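Local coordinates for protein arginyl-tRNA synthetase, putative (Plasmodium falciparum, PDB 5JLD) that probably joins L-arginine to its cognate tRNA at the expense of ATP, as a class I aminoacyl-tRNA synthetase of the cytoplasm, at residues 442-454 with 467-480. Numbering follows the deposited sequence.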
ATOM      1  N   SER A 442      -1.346 -18.522 -10.449  1.00 50.55           N
ATOM      2  CA  SER A 442      -1.705 -17.113 -10.572  1.00 51.07           C
ATOM      3  C   SER A 442      -2.948 -16.816  -9.732  1.00 56.54           C
ATOM      4  O   SER A 442      -2.967 -15.864  -8.944  1.00 58.65           O
ATOM      5  CB  SER A 442      -1.935 -16.748 -12.038  1.00 54.81           C
ATOM      6  OG  SER A 442      -1.780 -15.357 -12.240  1.00 60.24           O
ATOM      7  N   LEU A 443      -3.971 -17.656  -9.885  1.00 56.95           N
ATOM      8  CA  LEU A 443      -5.214 -17.522  -9.123  1.00 59.83           C
ATOM      9  C   LEU A 443      -4.968 -17.538  -7.612  1.00 60.54           C
ATOM     10  O   LEU A 443      -5.460 -16.670  -6.889  1.00 61.05           O
ATOM     11  CB  LEU A 443      -6.196 -18.636  -9.504  1.00 56.25           C
ATOM     12  CG  LEU A 443      -6.714 -18.620 -10.945  1.00 58.28           C
ATOM     13  CD1 LEU A 443      -7.691 -19.767 -11.205  1.00 61.03           C
ATOM     14  CD2 LEU A 443      -7.349 -17.267 -11.289  1.00 55.32           C
ATOM     15  N   CYS A 444      -4.211 -18.530  -7.149  1.00 50.83           N
ATOM     16  CA  CYS A 444      -3.839 -18.651  -5.743  1.00 54.34           C
ATOM     17  C   CYS A 444      -3.116 -17.427  -5.197  1.00 52.63           C
ATOM     18  O   CYS A 444      -3.489 -16.874  -4.162  1.00 52.04           O
ATOM     19  CB  CYS A 444      -2.937 -19.871  -5.537  1.00 60.68           C
ATOM     20  SG  CYS A 444      -2.215 -19.904  -3.878  1.00 61.80           S
ATOM     21  N   VAL A 445      -2.060 -17.027  -5.892  1.00 52.97           N
ATOM     22  CA  VAL A 445      -1.251 -15.882  -5.478  1.00 53.71           C
ATOM     23  C   VAL A 445      -2.103 -14.618  -5.382  1.00 52.24           C
ATOM     24  O   VAL A 445      -2.077 -13.894  -4.370  1.00 55.36           O
ATOM     25  CB  VAL A 445      -0.078 -15.676  -6.454  1.00 51.26           C
ATOM     26  CG1 VAL A 445       0.615 -14.350  -6.200  1.00 50.99           C
ATOM     27  CG2 VAL A 445       0.903 -16.848  -6.334  1.00 49.15           C
ATOM     28  N   SER A 446      -2.884 -14.381  -6.431  1.00 54.92           N
ATOM     29  CA  SER A 446      -3.815 -13.249  -6.461  1.00 52.15           C
ATOM     30  C   SER A 446      -4.797 -13.285  -5.290  1.00 46.98           C
ATOM     31  O   SER A 446      -5.065 -12.253  -4.655  1.00 42.33           O
ATOM     32  CB  SER A 446      -4.578 -13.230  -7.784  1.00 53.55           C
ATOM     33  OG  SER A 446      -3.747 -12.805  -8.848  1.00 52.64           O
ATOM     34  N   ALA A 447      -5.304 -14.482  -5.001  1.00 51.51           N
ATOM     35  CA  ALA A 447      -6.262 -14.698  -3.925  1.00 52.80           C
ATOM     36  C   ALA A 447      -5.663 -14.367  -2.569  1.00 48.19           C
ATOM     37  O   ALA A 447      -6.268 -13.650  -1.774  1.00 54.82           O
ATOM     38  CB  ALA A 447      -6.771 -16.144  -3.944  1.00 48.74           C
ATOM     39  N   ILE A 448      -4.480 -14.906  -2.303  1.00 47.87           N
ATOM     40  CA  ILE A 448      -3.735 -14.605  -1.080  1.00 45.63           C
ATOM     41  C   ILE A 448      -3.541 -13.102  -0.913  1.00 44.70           C
ATOM     42  O   ILE A 448      -3.809 -12.529   0.176  1.00 49.28           O
ATOM     43  CB  ILE A 448      -2.342 -15.313  -1.080  1.00 52.26           C
ATOM     44  CG1 ILE A 448      -2.497 -16.824  -0.877  1.00 55.99           C
ATOM     45  CG2 ILE A 448      -1.416 -14.719  -0.020  1.00 52.82           C
ATOM     46  CD1 ILE A 448      -1.167 -17.580  -0.785  1.00 50.41           C
ATOM     47  N   LYS A 449      -3.079 -12.458  -1.989  1.00 45.88           N
ATOM     48  CA  LYS A 449      -2.792 -11.021  -1.910  1.00 43.96           C
ATOM     49  C   LYS A 449      -4.043 -10.221  -1.591  1.00 48.41           C
ATOM     50  O   LYS A 449      -4.011  -9.363  -0.697  1.00 47.73           O
ATOM     51  CB  LYS A 449      -2.148 -10.503  -3.204  1.00 43.58           C
ATOM     52  CG  LYS A 449      -0.725 -11.033  -3.440  1.00 47.87           C
ATOM     53  CD  LYS A 449      -0.054 -10.309  -4.586  1.00 51.62           C
ATOM     54  CE  LYS A 449       1.318 -10.900  -4.937  1.00 46.48           C
ATOM     55  NZ  LYS A 449       1.960 -10.049  -5.994  1.00 44.16           N
ATOM     56  N   TYR A 450      -5.136 -10.494  -2.314  1.00 49.05           N
ATOM     57  CA  TYR A 450      -6.393  -9.772  -2.070  1.00 48.61           C
ATOM     58  C   TYR A 450      -6.926 -10.012  -0.668  1.00 40.89           C
ATOM     59  O   TYR A 450      -7.316  -9.066   0.018  1.00 41.69           O
ATOM     60  CB  TYR A 450      -7.497 -10.156  -3.069  1.00 47.83           C
ATOM     61  CG  TYR A 450      -8.767  -9.370  -2.811  1.00 51.78           C
ATOM     62  CD1 TYR A 450      -8.884  -8.050  -3.244  1.00 50.93           C
ATOM     63  CD2 TYR A 450      -9.839  -9.935  -2.121  1.00 55.22           C
ATOM     64  CE1 TYR A 450     -10.024  -7.315  -3.008  1.00 50.49           C
ATOM     65  CE2 TYR A 450     -10.997  -9.207  -1.877  1.00 57.00           C
ATOM     66  CZ  TYR A 450     -11.084  -7.897  -2.328  1.00 54.81           C
ATOM     67  OH  TYR A 450     -12.217  -7.157  -2.092  1.00 46.70           O
ATOM     68  N   PHE A 451      -6.933 -11.274  -0.243  1.00 49.05           N
ATOM     69  CA  PHE A 451      -7.527 -11.613   1.040  1.00 52.76           C
ATOM     70  C   PHE A 451      -6.752 -10.915   2.129  1.00 56.22           C
ATOM     71  O   PHE A 451      -7.337 -10.482   3.117  1.00 58.09           O
ATOM     72  CB  PHE A 451      -7.550 -13.118   1.291  1.00 53.11           C
ATOM     73  CG  PHE A 451      -8.549 -13.540   2.342  1.00 67.38           C
ATOM     74  CD1 PHE A 451      -9.912 -13.578   2.056  1.00 74.64           C
ATOM     75  CD2 PHE A 451      -8.129 -13.897   3.619  1.00 68.44           C
ATOM     76  CE1 PHE A 451     -10.842 -13.978   3.025  1.00 76.30           C
ATOM     77  CE2 PHE A 451      -9.045 -14.297   4.591  1.00 68.93           C
ATOM     78  CZ  PHE A 451     -10.406 -14.336   4.296  1.00 72.15           C
ATOM     79  N   ASP A 452      -5.441 -10.781   1.956  1.00 52.50           N
ATOM     80  CA  ASP A 452      -4.716 -10.027   2.970  1.00 52.89           C
ATOM     81  C   ASP A 452      -5.004  -8.519   2.881  1.00 48.50           C
ATOM     82  O   ASP A 452      -5.333  -7.884   3.881  1.00 49.19           O
ATOM     83  CB  ASP A 452      -3.212 -10.271   2.868  1.00 53.58           C
ATOM     84  CG  ASP A 452      -2.469  -9.763   4.091  1.00 56.04           C
ATOM     85  OD1 ASP A 452      -2.417  -8.515   4.268  1.00 49.90           O
ATOM     86  OD2 ASP A 452      -1.954 -10.615   4.873  1.00 51.84           O
ATOM     87  N   LEU A 453      -4.871  -7.943   1.694  1.00 44.49           N
ATOM     88  CA  LEU A 453      -4.945  -6.487   1.576  1.00 43.61           C
ATOM     89  C   LEU A 453      -6.351  -5.936   1.831  1.00 48.66           C
ATOM     90  O   LEU A 453      -6.487  -4.763   2.147  1.00 41.26           O
ATOM     91  CB  LEU A 453      -4.443  -6.023   0.199  1.00 43.10           C
ATOM     92  CG  LEU A 453      -2.942  -6.272  -0.045  1.00 50.42           C
ATOM     93  CD1 LEU A 453      -2.480  -5.659  -1.367  1.00 49.13           C
ATOM     94  CD2 LEU A 453      -2.098  -5.739   1.118  1.00 48.56           C
ATOM     95  N   LYS A 454      -7.388  -6.769   1.730  1.00 54.08           N
ATOM     96  CA  LYS A 454      -8.746  -6.283   1.988  1.00 52.64           C
ATOM     97  C   LYS A 454      -8.972  -6.053   3.488  1.00 51.87           C
ATOM     98  O   LYS A 454      -9.852  -5.294   3.874  1.00 52.33           O
ATOM     99  CB  LYS A 454      -9.796  -7.248   1.433  1.00 48.79           C
ATOM    100  CG  LYS A 454     -10.004  -8.499   2.281  1.00 58.34           C
ATOM    101  CD  LYS A 454     -11.258  -9.231   1.861  1.00 67.25           C
ATOM    102  CE  LYS A 454     -11.578 -10.377   2.806  1.00 70.10           C
ATOM    103  NZ  LYS A 454     -12.924 -10.936   2.528  1.00 72.71           N
ATOM    104  N   ASN A 467     -12.038 -19.731   2.816  1.00 72.96           N
ATOM    105  CA  ASN A 467     -12.501 -18.359   2.778  1.00 73.73           C
ATOM    106  C   ASN A 467     -11.905 -17.567   1.621  1.00 79.48           C
ATOM    107  O   ASN A 467     -12.606 -16.785   0.980  1.00 82.43           O
ATOM    108  CB  ASN A 467     -12.176 -17.659   4.099  1.00 74.70           C
ATOM    109  CG  ASN A 467     -12.940 -18.242   5.268  1.00 79.01           C
ATOM    110  OD1 ASN A 467     -13.973 -18.888   5.089  1.00 74.44           O
ATOM    111  ND2 ASN A 467     -12.431 -18.026   6.476  1.00 83.99           N
ATOM    112  N   MET A 468     -10.616 -17.764   1.345  1.00 69.09           N
ATOM    113  CA  MET A 468      -9.973 -16.909   0.355  1.00 66.30           C
ATOM    114  C   MET A 468     -10.205 -17.385  -1.081  1.00 60.57           C
ATOM    115  O   MET A 468     -10.130 -16.595  -2.014  1.00 54.87           O
ATOM    116  CB  MET A 468      -8.473 -16.786   0.632  1.00 64.06           C
ATOM    117  CG  MET A 468      -7.643 -17.977   0.207  1.00 65.88           C
ATOM    118  SD  MET A 468      -5.893 -17.557   0.163  1.00 81.85           S
ATOM    119  CE  MET A 468      -5.163 -19.192   0.038  1.00103.05           C
ATOM    120  N   LEU A 469     -10.515 -18.659  -1.273  1.00 62.30           N
ATOM    121  CA  LEU A 469     -10.682 -19.160  -2.632  1.00 60.51           C
ATOM    122  C   LEU A 469     -12.151 -19.260  -3.070  1.00 64.45           C
ATOM    123  O   LEU A 469     -12.444 -19.698  -4.179  1.00 61.45           O
ATOM    124  CB  LEU A 469      -9.978 -20.514  -2.775  1.00 53.76           C
ATOM    125  CG  LEU A 469      -8.458 -20.431  -2.592  1.00 51.11           C
ATOM    126  CD1 LEU A 469      -7.808 -21.811  -2.530  1.00 55.52           C
ATOM    127  CD2 LEU A 469      -7.826 -19.611  -3.702  1.00 53.99           C
ATOM    128  N   ASN A 470     -13.062 -18.814  -2.206  1.00 66.50           N
ATOM    129  CA  ASN A 470     -14.496 -18.867  -2.477  1.00 64.28           C
ATOM    130  C   ASN A 470     -14.901 -17.949  -3.634  1.00 63.49           C
ATOM    131  O   ASN A 470     -14.935 -16.721  -3.496  1.00 57.40           O
ATOM    132  CB  ASN A 470     -15.274 -18.505  -1.211  1.00 67.28           C
ATOM    133  CG  ASN A 470     -16.769 -18.749  -1.337  1.00 74.71           C
ATOM    134  OD1 ASN A 470     -17.296 -18.990  -2.427  1.00 71.19           O
ATOM    135  ND2 ASN A 470     -17.463 -18.680  -0.211  1.00 78.61           N
ATOM    136  N   VAL A 471     -15.225 -18.555  -4.772  1.00 65.57           N
ATOM    137  CA  VAL A 471     -15.592 -17.797  -5.964  1.00 69.50           C
ATOM    138  C   VAL A 471     -16.841 -16.930  -5.705  1.00 66.47           C
ATOM    139  O   VAL A 471     -17.089 -15.962  -6.419  1.00 60.29           O
ATOM    140  CB  VAL A 471     -15.836 -18.744  -7.180  1.00 66.46           C
ATOM    141  CG1 VAL A 471     -17.199 -19.427  -7.079  1.00 61.98           C
ATOM    142  CG2 VAL A 471     -15.718 -17.988  -8.489  1.00 67.86           C
ATOM    143  N   LYS A 472     -17.589 -17.272  -4.655  1.00 69.08           N
ATOM    144  CA  LYS A 472     -18.830 -16.583  -4.287  1.00 74.12           C
ATOM    145  C   LYS A 472     -18.627 -15.442  -3.297  1.00 66.54           C
ATOM    146  O   LYS A 472     -19.453 -14.540  -3.200  1.00 75.63           O
ATOM    147  CB  LYS A 472     -19.830 -17.573  -3.675  1.00 85.27           C
ATOM    148  CG  LYS A 472     -20.969 -17.996  -4.581  1.00 95.08           C
ATOM    149  CD  LYS A 472     -20.475 -18.474  -5.939  1.00 99.31           C
ATOM    150  CE  LYS A 472     -21.432 -19.511  -6.531  1.00 95.62           C
ATOM    151  NZ  LYS A 472     -21.052 -19.923  -7.914  1.00 91.66           N
ATOM    152  N   GLY A 473     -17.550 -15.487  -2.530  1.00 65.71           N
ATOM    153  CA  GLY A 473     -17.368 -14.512  -1.474  1.00 63.83           C
ATOM    154  C   GLY A 473     -16.724 -13.215  -1.928  1.00 65.07           C
ATOM    155  O   GLY A 473     -16.543 -12.966  -3.123  1.00 67.30           O
ATOM    156  N   ASN A 474     -16.398 -12.375  -0.954  1.00 63.41           N
ATOM    157  CA  ASN A 474     -15.542 -11.220  -1.180  1.00 58.69           C
ATOM    158  C   ASN A 474     -14.100 -11.710  -1.285  1.00 56.14           C
ATOM    159  O   ASN A 474     -13.362 -11.688  -0.298  1.00 55.49           O
ATOM    160  CB  ASN A 474     -15.696 -10.217  -0.040  1.00 56.42           C
ATOM    161  CG  ASN A 474     -15.175  -8.847  -0.391  1.00 60.26           C
ATOM    162  OD1 ASN A 474     -14.239  -8.696  -1.178  1.00 52.66           O
ATOM    163  ND2 ASN A 474     -15.792  -7.828   0.186  1.00 69.77           N
ATOM    164  N   THR A 475     -13.713 -12.183  -2.470  1.00 49.25           N
ATOM    165  CA  THR A 475     -12.413 -12.819  -2.655  1.00 51.34           C
ATOM    166  C   THR A 475     -11.706 -12.356  -3.923  1.00 57.60           C
ATOM    167  O   THR A 475     -12.342 -11.859  -4.864  1.00 51.88           O
ATOM    168  CB  THR A 475     -12.537 -14.347  -2.741  1.00 60.22           C
ATOM    169  OG1 THR A 475     -13.310 -14.690  -3.899  1.00 64.62           O
ATOM    170  CG2 THR A 475     -13.210 -14.926  -1.483  1.00 52.70           C
ATOM    171  N   GLY A 476     -10.387 -12.549  -3.961  1.00 51.02           N
ATOM    172  CA  GLY A 476      -9.618 -12.249  -5.157  1.00 50.62           C
ATOM    173  C   GLY A 476     -10.062 -13.043  -6.378  1.00 51.11           C
ATOM    174  O   GLY A 476     -10.024 -12.544  -7.504  1.00 55.75           O
ATOM    175  N   ILE A 477     -10.476 -14.283  -6.142  1.00 45.93           N
ATOM    176  CA  ILE A 477     -11.056 -15.145  -7.165  1.00 51.14           C
ATOM    177  C   ILE A 477     -12.319 -14.518  -7.784  1.00 57.14           C
ATOM    178  O   ILE A 477     -12.496 -14.497  -9.008  1.00 58.77           O
ATOM    179  CB  ILE A 477     -11.416 -16.526  -6.571  1.00 57.38           C
ATOM    180  CG1 ILE A 477     -10.185 -17.172  -5.913  1.00 62.18           C
ATOM    181  CG2 ILE A 477     -12.078 -17.421  -7.616  1.00 56.08           C
ATOM    182  CD1 ILE A 477      -8.966 -17.300  -6.831  1.00 61.54           C
ATOM    183  N   TYR A 478     -13.188 -14.007  -6.917  1.00 52.67           N
ATOM    184  CA  TYR A 478     -14.385 -13.296  -7.336  1.00 52.71           C
ATOM    185  C   TYR A 478     -14.024 -12.113  -8.234  1.00 53.75           C
ATOM    186  O   TYR A 478     -14.592 -11.942  -9.320  1.00 49.23           O
ATOM    187  CB  TYR A 478     -15.161 -12.821  -6.111  1.00 54.57           C
ATOM    188  CG  TYR A 478     -16.135 -11.695  -6.382  1.00 56.60           C
ATOM    189  CD1 TYR A 478     -17.404 -11.949  -6.897  1.00 62.79           C
ATOM    190  CD2 TYR A 478     -15.793 -10.382  -6.095  1.00 54.30           C
ATOM    191  CE1 TYR A 478     -18.302 -10.915  -7.137  1.00 66.11           C
ATOM    192  CE2 TYR A 478     -16.672  -9.349  -6.327  1.00 60.93           C
ATOM    193  CZ  TYR A 478     -17.926  -9.617  -6.847  1.00 65.37           C
ATOM    194  OH  TYR A 478     -18.790  -8.572  -7.071  1.00 65.15           O
ATOM    195  N   ILE A 479     -13.067 -11.308  -7.779  1.00 46.62           N
ATOM    196  CA  ILE A 479     -12.664 -10.115  -8.509  1.00 47.26           C
ATOM    197  C   ILE A 479     -12.175 -10.519  -9.898  1.00 51.09           C
ATOM    198  O   ILE A 479     -12.540  -9.919 -10.927  1.00 51.32           O
ATOM    199  CB  ILE A 479     -11.558  -9.351  -7.775  1.00 44.27           C
ATOM    200  CG1 ILE A 479     -11.983  -9.018  -6.339  1.00 42.81           C
ATOM    201  CG2 ILE A 479     -11.173  -8.083  -8.556  1.00 47.36           C
ATOM    202  CD1 ILE A 479     -12.982  -7.885  -6.218  1.00 40.14           C
ATOM    203  N   ILE A 480     -11.376 -11.579  -9.912  1.00 42.51           N
ATOM    204  CA  ILE A 480     -10.791 -12.070 -11.145  1.00 50.70           C
ATOM    205  C   ILE A 480     -11.875 -12.510 -12.121  1.00 53.13           C
ATOM    206  O   ILE A 480     -11.838 -12.153 -13.310  1.00 56.22           O
ATOM    207  CB  ILE A 480      -9.802 -13.209 -10.845  1.00 50.81           C
ATOM    208  CG1 ILE A 480      -8.569 -12.624 -10.143  1.00 50.34           C
ATOM    209  CG2 ILE A 480      -9.370 -13.926 -12.117  1.00 55.93           C
ATOM    210  CD1 ILE A 480      -7.643 -13.662  -9.597  1.00 57.67           C
TER
HETATM  211  O   HOH W   1      -8.921 -14.086  -1.669  1.00 46.20           O
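The capped N-terminus of helix 476-492 and the end of helix 465-469 pack against helix 436-453, probably where the catalytic domain passes into the helical DALR anticodon-binding domain; the backbones meet at A447 and G476, their CA atoms 4.3 Å apart. The short axes cross at 116°, and G476, having no side chain, lets A447 and the base of Y450 lie directly against its backbone. A water bridges the backbones here: it donates to the carbonyl oxygens of A447 and M468 and accepts from G476 N. Beside it, Y450 CG stands anti to the backbone N (chi1 -179°), which carries the ring past the start of the helix; I479 CG1 lies over one face near the rim and K454 CB over the other. The phenol OH donates to N474 OD1 at 2.7 Å, in the carbonyl plane, with the ring and amide planes 27° apart. K454, extended beyond CG, runs alongside N474 in the opposite direction and gives its NZ to N474 O at 3.0 Å, so N474 is held through both side chain and backbone. T475 closes the helix end, its OG1 accepting from Y478 N and donating to N470 O. On the other flank M468 CB sits over the face of F451, 4.0 Å from the ring centroid, while M468 SD continues to I448 CG1 at 3.6 Å. A447 CB meets L469 CD2 and I477 CD1, and I480 CD1 reaches S446 CB at 3.6 Å. S446 OG itself bonds to K588 N, and M542 and Y543 of helix 536-556 also touch Y450. A helix crossing with the backbones in contact at a glycine, beside a threonine N-cap, is consistent with a join between the catalytic region and the helical anticodon-binding domain.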